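Local structure of periplasmic binding protein/LacI transcriptional regulator (Brachyspira murdochii, 4KQC) at residues Val269-Pro273 with Lys315-Glu319; Tyr6-Val10 with Leu55-Lys61. The protein probably binds a carbohydrate, as a solute-binding protein of the periplasmic type that serves an ABC transporter. All coordinates share one frame; numbering follows the deposited sequence.

Contact 1. Residues Val269-Pro273 with Lys315-Glu319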
# COMPACT_ATOMS: atom_id res chain seq x y z
N VAL A 269 -2.94 6.91 -5.14
CA VAL A 269 -3.81 5.75 -5.42
C VAL A 269 -4.34 5.16 -4.15
O VAL A 269 -3.62 5.13 -3.15
CB VAL A 269 -3.10 4.67 -6.27
CG1 VAL A 269 -2.86 5.19 -7.65
CG2 VAL A 269 -1.82 4.21 -5.67
N THR A 270 -5.60 4.75 -4.17
CA THR A 270 -6.22 4.13 -2.97
C THR A 270 -6.56 2.71 -3.27
O THR A 270 -6.91 2.33 -4.38
CB THR A 270 -7.50 4.86 -2.48
OG1 THR A 270 -8.02 4.24 -1.31
CG2 THR A 270 -8.61 4.92 -3.53
N GLN A 271 -6.46 1.89 -2.25
CA GLN A 271 -6.97 0.54 -2.32
C GLN A 271 -8.47 0.49 -2.04
O GLN A 271 -9.09 1.51 -1.89
CB GLN A 271 -6.22 -0.35 -1.32
CG GLN A 271 -4.68 -0.31 -1.33
CD GLN A 271 -4.10 -1.24 -0.29
OE1 GLN A 271 -4.26 -2.48 -0.41
NE2 GLN A 271 -3.48 -0.72 0.72
N ASP A 272 -9.05 -0.71 -2.00
CA ASP A 272 -10.51 -0.90 -1.73
C ASP A 272 -10.63 -1.81 -0.50
O ASP A 272 -10.80 -3.04 -0.64
CB ASP A 272 -11.19 -1.52 -2.94
CG ASP A 272 -12.71 -1.63 -2.80
OD1 ASP A 272 -13.33 -1.44 -1.72
OD2 ASP A 272 -13.41 -1.89 -3.83
N PRO A 273 -10.43 -1.23 0.70
CA PRO A 273 -10.38 -2.05 1.92
C PRO A 273 -11.63 -2.88 2.17
O PRO A 273 -11.53 -4.06 2.56
CB PRO A 273 -10.14 -1.03 3.03
CG PRO A 273 -10.53 0.31 2.44
CD PRO A 273 -10.15 0.20 1.00
N LYS A 315 -15.65 6.64 0.11
CA LYS A 315 -15.85 5.46 0.88
C LYS A 315 -14.61 4.54 0.96
O LYS A 315 -14.50 3.73 1.91
CB LYS A 315 -17.06 4.72 0.33
CG LYS A 315 -16.73 3.99 -0.93
CD LYS A 315 -17.93 3.21 -1.41
CE LYS A 315 -17.51 2.43 -2.61
NZ LYS A 315 -18.64 1.57 -3.03
N LEU A 316 -13.65 4.68 0.03
CA LEU A 316 -12.40 3.88 0.06
C LEU A 316 -11.34 4.51 0.95
O LEU A 316 -10.36 3.84 1.29
CB LEU A 316 -11.76 3.78 -1.32
CG LEU A 316 -12.74 3.39 -2.40
CD1 LEU A 316 -12.15 3.56 -3.77
CD2 LEU A 316 -13.24 1.97 -2.20
N LEU A 317 -11.50 5.80 1.25
CA LEU A 317 -10.47 6.57 2.03
C LEU A 317 -10.69 6.43 3.51
O LEU A 317 -11.82 6.06 3.98
CB LEU A 317 -10.47 8.06 1.63
CG LEU A 317 -10.48 8.30 0.12
CD1 LEU A 317 -10.71 9.74 -0.23
CD2 LEU A 317 -9.21 7.75 -0.51
N TYR A 318 -9.66 6.75 4.28
CA TYR A 318 -9.78 6.68 5.74
C TYR A 318 -8.96 7.85 6.33
O TYR A 318 -8.04 8.38 5.70
CB TYR A 318 -9.31 5.30 6.25
CG TYR A 318 -7.89 5.04 5.89
CD1 TYR A 318 -7.56 4.47 4.63
CD2 TYR A 318 -6.86 5.42 6.73
CE1 TYR A 318 -6.24 4.31 4.25
CE2 TYR A 318 -5.51 5.29 6.34
CZ TYR A 318 -5.22 4.73 5.10
OH TYR A 318 -3.90 4.64 4.67
N GLU A 319 -9.36 8.27 7.54
CA GLU A 319 -8.63 9.30 8.30
C GLU A 319 -7.48 8.74 9.09
O GLU A 319 -7.56 7.62 9.59
CB GLU A 319 -9.55 9.97 9.33
CG GLU A 319 -10.83 10.51 8.75
CD GLU A 319 -10.59 11.77 7.98
OE1 GLU A 319 -10.31 12.80 8.63
OE2 GLU A 319 -10.72 11.73 6.73
OXT GLU A 319 -6.46 9.37 9.32
O HOH W 1 -7.54 4.55 1.20
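Leu316 packs against the chain from Thr270 to Pro273, and van der Waals contacts make up most of this meeting, many of them carbon against oxygen. Its CG lies beside the backbone N and anti to the carbonyl carbon (chi1 -48°), which turns the side chain toward 269-273. With chi2 at 169°, the methyl branches part, one to Thr270 and one to Asp272. Leu316 CD1 touches the methyl CG2 of Thr270 at 3.8 Å, the two side chains crossing at about a right angle. Leu316 CD2 sits against the carboxylate of Asp272, 3.4 Å from OD1. The CB of Leu316 rests 3.6 Å from the backbone O of Gln271. Leu317 adds a smaller contact, with its CD2 3.8 Å from Thr270 OG1. The ring of Pro273 lies by the carbonyl of Leu316, its CD 3.7 Å from that O.

The polar link is made through water. One water donates to Leu316 O at 2.9 Å and is hydrogen-bonded to Thr270 OG1 at 2.6 Å. The hydroxyl is anti to the backbone N (chi1 -178°), where it meets this water and also lies near Gln271 O. Asp272 has a separate task: it is the N-cap of helix 273-288, and the backbone N of Ser275 donates a weak hydrogen bond to its OD1. An alanine in place of Leu316 would probably leave a gap beside the Thr270 methyl and the Asp272 carboxylate.

The contact joins the C-terminal tail to the end of strand 267-270, where the chain turns into helix 273-288. On the far side, Gln271 bonds Thr111 and Asp251. The chemistry implies that between these two segments the link is Leu316 packing and one water bridge, while direct polar bonds tie the tail to Glu214, Ser252 and Lys254.

Contact 2. Residues Tyr6-Val10 with Leu55-Lys61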
# COMPACT_ATOMS: atom_id res chain seq x y z
N TYR A 6 -17.25 -21.31 11.64
CA TYR A 6 -16.37 -20.35 12.27
C TYR A 6 -15.07 -20.20 11.49
O TYR A 6 -14.42 -21.17 11.19
CB TYR A 6 -16.01 -20.75 13.71
CG TYR A 6 -15.04 -19.79 14.41
CD1 TYR A 6 -15.47 -18.60 15.02
CD2 TYR A 6 -13.67 -20.11 14.51
CE1 TYR A 6 -14.55 -17.76 15.65
CE2 TYR A 6 -12.76 -19.28 15.14
CZ TYR A 6 -13.22 -18.13 15.72
OH TYR A 6 -12.31 -17.31 16.35
N ILE A 7 -14.75 -18.96 11.16
CA ILE A 7 -13.52 -18.64 10.43
C ILE A 7 -12.73 -17.56 11.16
O ILE A 7 -13.27 -16.54 11.62
CB ILE A 7 -13.85 -18.16 8.98
CG1 ILE A 7 -14.34 -19.34 8.14
CG2 ILE A 7 -12.62 -17.50 8.33
CD1 ILE A 7 -14.88 -18.96 6.75
N ALA A 8 -11.44 -17.80 11.33
CA ALA A 8 -10.55 -16.87 12.00
C ALA A 8 -9.97 -15.90 11.01
O ALA A 8 -9.45 -16.32 9.96
CB ALA A 8 -9.41 -17.63 12.64
N VAL A 9 -10.09 -14.62 11.33
CA VAL A 9 -9.48 -13.57 10.55
C VAL A 9 -8.44 -12.83 11.40
O VAL A 9 -8.82 -12.19 12.39
CB VAL A 9 -10.48 -12.57 9.99
CG1 VAL A 9 -9.76 -11.54 9.15
CG2 VAL A 9 -11.53 -13.32 9.16
N VAL A 10 -7.15 -12.97 11.06
CA VAL A 10 -6.08 -12.33 11.80
C VAL A 10 -5.57 -11.18 10.96
O VAL A 10 -5.00 -11.40 9.90
CB VAL A 10 -5.00 -13.36 12.16
CG1 VAL A 10 -3.85 -12.66 12.86
CG2 VAL A 10 -5.60 -14.49 12.99
N LEU A 55 -2.48 -15.45 16.25
CA LEU A 55 -2.59 -16.51 15.22
C LEU A 55 -2.55 -17.92 15.88
O LEU A 55 -3.39 -18.78 15.57
CB LEU A 55 -1.51 -16.31 14.17
CG LEU A 55 -1.51 -17.35 13.04
CD1 LEU A 55 -2.86 -17.43 12.32
CD2 LEU A 55 -0.43 -16.95 12.08
N ASP A 56 -1.61 -18.15 16.80
CA ASP A 56 -1.62 -19.40 17.52
C ASP A 56 -2.90 -19.72 18.24
O ASP A 56 -3.37 -20.86 18.19
CB ASP A 56 -0.50 -19.41 18.53
CG ASP A 56 0.87 -19.75 17.87
OD1 ASP A 56 0.89 -20.53 16.89
OD2 ASP A 56 1.93 -19.30 18.37
N SER A 57 -3.40 -18.73 18.98
CA SER A 57 -4.66 -18.87 19.69
C SER A 57 -5.82 -19.25 18.76
O SER A 57 -6.64 -20.10 19.08
CB SER A 57 -4.91 -17.58 20.51
OG SER A 57 -3.98 -17.49 21.62
N GLU A 58 -5.88 -18.66 17.57
CA GLU A 58 -6.91 -18.95 16.62
C GLU A 58 -6.72 -20.37 16.01
O GLU A 58 -7.70 -21.08 15.80
CB GLU A 58 -6.94 -17.88 15.51
CG GLU A 58 -7.44 -16.52 15.98
CD GLU A 58 -8.87 -16.58 16.54
OE1 GLU A 58 -9.73 -17.11 15.85
OE2 GLU A 58 -9.14 -16.22 17.73
N ILE A 59 -5.48 -20.75 15.75
CA ILE A 59 -5.22 -22.09 15.22
C ILE A 59 -5.75 -23.13 16.23
O ILE A 59 -6.36 -24.14 15.86
CB ILE A 59 -3.71 -22.30 14.98
CG1 ILE A 59 -3.20 -21.42 13.85
CG2 ILE A 59 -3.46 -23.77 14.67
CD1 ILE A 59 -1.71 -21.32 13.76
N ASN A 60 -5.48 -22.90 17.49
CA ASN A 60 -5.90 -23.80 18.53
C ASN A 60 -7.40 -24.05 18.63
O ASN A 60 -7.83 -25.09 19.17
CB ASN A 60 -5.38 -23.32 19.90
CG ASN A 60 -3.88 -23.37 20.04
OD1 ASN A 60 -3.20 -23.97 19.26
ND2 ASN A 60 -3.38 -22.65 21.02
N LYS A 61 -8.21 -23.10 18.13
CA LYS A 61 -9.67 -23.23 18.05
C LYS A 61 -10.22 -24.20 17.01
O LYS A 61 -11.47 -24.42 16.95
CB LYS A 61 -10.30 -21.86 17.81
CG LYS A 61 -10.01 -20.87 18.94
CD LYS A 61 -10.70 -19.54 18.67
CE LYS A 61 -10.49 -18.54 19.78
NZ LYS A 61 -11.10 -17.23 19.42
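This contact belongs to the Rossmann-like alpha/beta layer of a periplasmic binding protein domain. Helix 48-60 covers one face of the parallel sheet and leads into strand 66-68, the neighbour of strand 6-10. The helix runs nearly antiparallel to strand 6-10, at 172°, with the short axes 9.1 Å apart at their closest. Tyr6, Ala8 and Val10 point toward the helix.

At the Val10 end the packing is apolar. Val10 CG2 meets Leu55 CD1 at 4.1 Å, the side chains crossing at about a right angle. The same methyl also touches Glu58 CG. Ala8 CB packs against Glu58, 3.8 Å from its CB and 3.3 Å from its OE1. The Glu58 chain bends at chi2 and brings OE1 to Tyr6 past this methyl.

The other end is polar. Tyr6 has CG anti to its N (chi1 178°), which brings its OH to Glu58, with OE1 at the ring edge near its plane. The OH of Tyr6 donates to the syn lone pair of Glu58 OE1 at 2.6 Å. Ser38 of strand 36-40 gives the same OE1 a second, weak bond. Lys61 stretches out beyond CG and bonds Tyr6 OH weakly. With Tyr6, Ser38 and Lys61 as partners, the buried carboxylate is likely to stay ionised. Lys61 NZ forms a salt bridge with Glu58 OE2 at 2.8 Å, meeting that oxygen on the syn side, 19° out of the carboxylate plane.

How the contacts relate
Contact 2 closes before contact 1 opens along the chain. Their centres are about 27 Å apart, and their nearest atoms about 10 Å apart. They share no strand or helix. Contact 2 lies in the domain built on the parallel sheet that holds strands 6-10, 36-40 and 66-68. Contact 1 lies on the crossover where the chain leaves strand 267-270 of the mixed-sheet domain and passes to helix 273-288 of the first domain. That helix leads on to strand 296-297 of the parallel sheet. Contact 1 thus sits at a junction of the two domains, whereas contact 2 is internal to one. This two-domain layout is that of periplasmic binding proteins, in which the ligand is generally held between the domains.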